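Local coordinates for protein putative Chlorite dismutase TA0507 (Thermoplasma acidophilum, PDB 3DTZ) that is of unknown function but probably binds heme and may act as an oxidoreductase of the chlorite dismutase family, at residues 113-121 against 180-189. Numbering follows the deposited sequence.
Sequences ISIYDESPY and RSYTTYSFGI
I115 lies over one face of the Y185 ring, and the two residues form an antiparallel hydrogen-bonded pair. From its root outward, I115 CB sits 3.8 Å from the Y185 ring centroid in a CH-pi contact. I115 CG1 only grazes Y185 O; CG2, anti to the backbone N, reaches Y185 CZ at 3.5 Å and also touches the hydroxyl. I115 CD1 rests against Y185 CE2 and meets I189 CD1 at 4.0 Å. Y185 CG stands between its own N and carbonyl carbon (chi1 60°), which swings the ring back across the isoleucine. S207 of a second subunit packs against both residues. Two backbone bonds, I115 N to Y185 O and Y185 N to I115 O, join the strands, and D117 N to T183 O (2.8 Å) extends the pairing past Y116. Strand 180-185 lies between strands 106-116 and 194-200 in the antiparallel sheet; two ferredoxin-like halves are typical of the chlorite dismutase fold. On the other face, T184 CG2 packs against Y116 CD1 (3.6 Å), and the Y116 edge points at the Y182 ring, planes 70° apart; the Y116 hydroxyl is hydrogen-bonded to S84 and T26. The Y121 hydroxyl lies over one face of the Y182 ring, 3.3 Å from Y182 CE1, and donates to S181 O (2.6 Å) from above the carbonyl plane. One water bridges D117 O and T183 N. D117 OD1 accepts a capping bond from S119 N.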
loop_
_atom_site.group_PDB
_atom_site.type_symbol
_atom_site.label_atom_id
_atom_site.label_comp_id
_atom_site.label_asym_id
_atom_site.label_seq_id
_atom_site.Cartn_x
_atom_site.Cartn_y
_atom_site.Cartn_z
ATOM N N ILE D 113 -9.225 12.407 -13.425
ATOM C CA ILE D 113 -10.187 13.096 -14.292
ATOM C C ILE D 113 -10.751 14.223 -13.437
ATOM O O ILE D 113 -11.153 14.028 -12.280
ATOM C CB ILE D 113 -11.307 12.148 -14.825
ATOM C CG1 ILE D 113 -12.390 12.920 -15.591
ATOM C CG2 ILE D 113 -12.016 11.382 -13.667
ATOM C CD1 ILE D 113 -12.023 13.311 -16.973
ATOM N N SER D 114 -10.728 15.428 -13.979
ATOM C CA SER D 114 -11.081 16.593 -13.182
ATOM C C SER D 114 -11.554 17.706 -14.126
ATOM O O SER D 114 -11.503 17.552 -15.364
ATOM C CB SER D 114 -9.885 17.055 -12.361
ATOM O OG SER D 114 -8.792 17.374 -13.195
ATOM N N ILE D 115 -11.992 18.819 -13.539
ATOM C CA ILE D 115 -12.623 19.900 -14.312
ATOM C C ILE D 115 -11.883 21.186 -14.019
ATOM O O ILE D 115 -11.724 21.530 -12.864
ATOM C CB ILE D 115 -14.102 20.065 -13.867
ATOM C CG1 ILE D 115 -14.897 18.808 -14.204
ATOM C CG2 ILE D 115 -14.767 21.254 -14.561
ATOM C CD1 ILE D 115 -15.693 18.340 -13.000
ATOM N N TYR D 116 -11.459 21.925 -15.040
ATOM C CA TYR D 116 -10.734 23.180 -14.789
ATOM C C TYR D 116 -11.606 24.216 -14.040
ATOM O O TYR D 116 -12.765 24.427 -14.394
ATOM C CB TYR D 116 -10.290 23.820 -16.119
ATOM C CG TYR D 116 -9.156 23.100 -16.802
ATOM C CD1 TYR D 116 -7.829 23.278 -16.389
ATOM C CD2 TYR D 116 -9.420 22.229 -17.867
ATOM C CE1 TYR D 116 -6.771 22.576 -17.048
ATOM C CE2 TYR D 116 -8.400 21.539 -18.539
ATOM C CZ TYR D 116 -7.082 21.725 -18.134
ATOM O OH TYR D 116 -6.095 21.037 -18.791
ATOM N N ASP D 117 -11.023 24.861 -13.024
ATOM C CA ASP D 117 -11.613 26.040 -12.431
ATOM C C ASP D 117 -11.110 27.237 -13.260
ATOM O O ASP D 117 -9.938 27.614 -13.178
ATOM C CB ASP D 117 -11.183 26.163 -10.966
ATOM C CG ASP D 117 -11.701 27.437 -10.303
ATOM O OD1 ASP D 117 -12.443 28.218 -10.949
ATOM O OD2 ASP D 117 -11.350 27.649 -9.113
ATOM N N GLU D 118 -11.982 27.819 -14.072
ATOM C CA GLU D 118 -11.534 28.937 -14.944
ATOM C C GLU D 118 -11.573 30.299 -14.255
ATOM O O GLU D 118 -11.179 31.306 -14.848
ATOM C CB GLU D 118 -12.363 28.975 -16.223
ATOM C CG GLU D 118 -12.321 27.654 -16.988
ATOM C CD GLU D 118 -13.177 27.654 -18.246
ATOM O OE1 GLU D 118 -13.138 28.645 -19.022
ATOM O OE2 GLU D 118 -13.894 26.644 -18.438
ATOM N N SER D 119 -12.056 30.360 -13.014
ATOM C CA SER D 119 -12.245 31.663 -12.388
ATOM C C SER D 119 -10.967 32.521 -12.256
ATOM O O SER D 119 -11.050 33.736 -12.470
ATOM C CB SER D 119 -13.049 31.583 -11.077
ATOM O OG SER D 119 -12.354 30.847 -10.091
ATOM N N PRO D 120 -9.783 31.915 -11.945
ATOM C CA PRO D 120 -8.552 32.751 -11.903
ATOM C C PRO D 120 -8.203 33.371 -13.251
ATOM O O PRO D 120 -7.686 34.483 -13.294
ATOM C CB PRO D 120 -7.433 31.760 -11.520
ATOM C CG PRO D 120 -8.079 30.567 -11.058
ATOM C CD PRO D 120 -9.485 30.513 -11.572
ATOM N N TYR D 121 -8.520 32.673 -14.339
ATOM C CA TYR D 121 -8.278 33.211 -15.687
ATOM C C TYR D 121 -9.297 34.283 -15.995
ATOM O O TYR D 121 -8.929 35.411 -16.408
ATOM C CB TYR D 121 -8.299 32.065 -16.750
ATOM C CG TYR D 121 -7.034 31.237 -16.696
ATOM C CD1 TYR D 121 -6.872 30.226 -15.727
ATOM C CD2 TYR D 121 -5.976 31.489 -17.579
ATOM C CE1 TYR D 121 -5.667 29.483 -15.648
ATOM C CE2 TYR D 121 -4.793 30.765 -17.503
ATOM C CZ TYR D 121 -4.643 29.777 -16.544
ATOM O OH TYR D 121 -3.460 29.099 -16.497
ATOM N N ARG D 180 2.633 28.551 -15.892
ATOM C CA ARG D 180 1.200 28.529 -16.181
ATOM C C ARG D 180 0.566 27.589 -15.201
ATOM O O ARG D 180 0.923 26.418 -15.167
ATOM C CB ARG D 180 0.888 28.067 -17.603
ATOM C CG ARG D 180 1.724 28.840 -18.581
ATOM C CD ARG D 180 1.045 29.021 -19.884
ATOM N NE ARG D 180 1.374 27.977 -20.831
ATOM C CZ ARG D 180 2.233 28.116 -21.845
ATOM N NH1 ARG D 180 2.891 29.238 -22.048
ATOM N NH2 ARG D 180 2.431 27.104 -22.651
ATOM N N SER D 181 -0.401 28.116 -14.453
ATOM C CA SER D 181 -1.037 27.376 -13.364
ATOM C C SER D 181 -2.488 27.042 -13.676
ATOM O O SER D 181 -3.239 27.902 -14.153
ATOM C CB SER D 181 -0.976 28.213 -12.088
ATOM O OG SER D 181 -1.620 27.557 -11.017
ATOM N N TYR D 182 -2.887 25.797 -13.376
ATOM C CA TYR D 182 -4.263 25.369 -13.555
ATOM C C TYR D 182 -4.747 24.595 -12.325
ATOM O O TYR D 182 -4.144 23.573 -11.946
ATOM C CB TYR D 182 -4.393 24.461 -14.781
ATOM C CG TYR D 182 -3.765 24.972 -16.050
ATOM C CD1 TYR D 182 -4.473 25.809 -16.919
ATOM C CD2 TYR D 182 -2.483 24.583 -16.409
ATOM C CE1 TYR D 182 -3.896 26.262 -18.111
ATOM C CE2 TYR D 182 -1.903 25.033 -17.600
ATOM C CZ TYR D 182 -2.619 25.870 -18.433
ATOM O OH TYR D 182 -2.021 26.307 -19.587
ATOM N N THR D 183 -5.824 25.085 -11.727
ATOM C CA THR D 183 -6.505 24.386 -10.651
ATOM C C THR D 183 -7.696 23.653 -11.251
ATOM O O THR D 183 -8.481 24.231 -12.031
ATOM C CB THR D 183 -7.003 25.364 -9.557
ATOM O OG1 THR D 183 -5.869 25.992 -8.938
ATOM C CG2 THR D 183 -7.770 24.606 -8.498
ATOM N N THR D 184 -7.829 22.385 -10.893
ATOM C CA THR D 184 -8.920 21.590 -11.426
ATOM C C THR D 184 -9.587 20.904 -10.236
ATOM O O THR D 184 -8.916 20.629 -9.212
ATOM C CB THR D 184 -8.450 20.529 -12.476
ATOM O OG1 THR D 184 -7.833 19.403 -11.815
ATOM C CG2 THR D 184 -7.504 21.144 -13.539
ATOM N N TYR D 185 -10.879 20.643 -10.371
ATOM C CA TYR D 185 -11.630 20.046 -9.269
ATOM C C TYR D 185 -12.187 18.681 -9.607
ATOM O O TYR D 185 -12.556 18.403 -10.750
ATOM C CB TYR D 185 -12.701 20.973 -8.717
ATOM C CG TYR D 185 -13.773 21.423 -9.671
ATOM C CD1 TYR D 185 -13.596 22.573 -10.478
ATOM C CD2 TYR D 185 -14.998 20.748 -9.746
ATOM C CE1 TYR D 185 -14.612 23.009 -11.357
ATOM C CE2 TYR D 185 -16.023 21.185 -10.628
ATOM C CZ TYR D 185 -15.827 22.310 -11.412
ATOM O OH TYR D 185 -16.850 22.722 -12.269
ATOM N N SER D 186 -12.236 17.834 -8.594
ATOM C CA SER D 186 -12.678 16.452 -8.794
ATOM C C SER D 186 -13.528 15.953 -7.612
ATOM O O SER D 186 -13.658 14.749 -7.435
ATOM C CB SER D 186 -11.475 15.531 -9.079
ATOM O OG SER D 186 -10.508 15.639 -8.067
ATOM N N PHE D 187 -14.125 16.866 -6.834
ATOM C CA PHE D 187 -15.110 16.475 -5.784
ATOM C C PHE D 187 -16.098 15.465 -6.330
ATOM O O PHE D 187 -16.650 15.660 -7.414
ATOM C CB PHE D 187 -15.923 17.664 -5.262
ATOM C CG PHE D 187 -15.088 18.712 -4.612
ATOM C CD1 PHE D 187 -14.764 18.600 -3.267
ATOM C CD2 PHE D 187 -14.620 19.809 -5.351
ATOM C CE1 PHE D 187 -13.979 19.569 -2.632
ATOM C CE2 PHE D 187 -13.831 20.788 -4.730
ATOM C CZ PHE D 187 -13.528 20.664 -3.356
ATOM N N GLY D 188 -16.260 14.360 -5.609
ATOM C CA GLY D 188 -17.309 13.391 -5.941
ATOM C C GLY D 188 -17.003 12.482 -7.127
ATOM O O GLY D 188 -17.824 11.602 -7.427
ATOM N N ILE D 189 -15.857 12.672 -7.781
ATOM C CA ILE D 189 -15.547 11.935 -9.018
ATOM C C ILE D 189 -14.146 11.291 -9.050
ATOM O O ILE D 189 -13.776 10.628 -10.019
ATOM C CB ILE D 189 -15.799 12.774 -10.304
ATOM C CG1 ILE D 189 -14.838 13.971 -10.400
ATOM C CG2 ILE D 189 -17.299 13.226 -10.393
ATOM C CD1 ILE D 189 -14.827 14.667 -11.813
HETATM O O HOH W 1 -7.114 27.409 -12.992
HETATM O O HOH W 2 -1.248 30.781 -14.652
#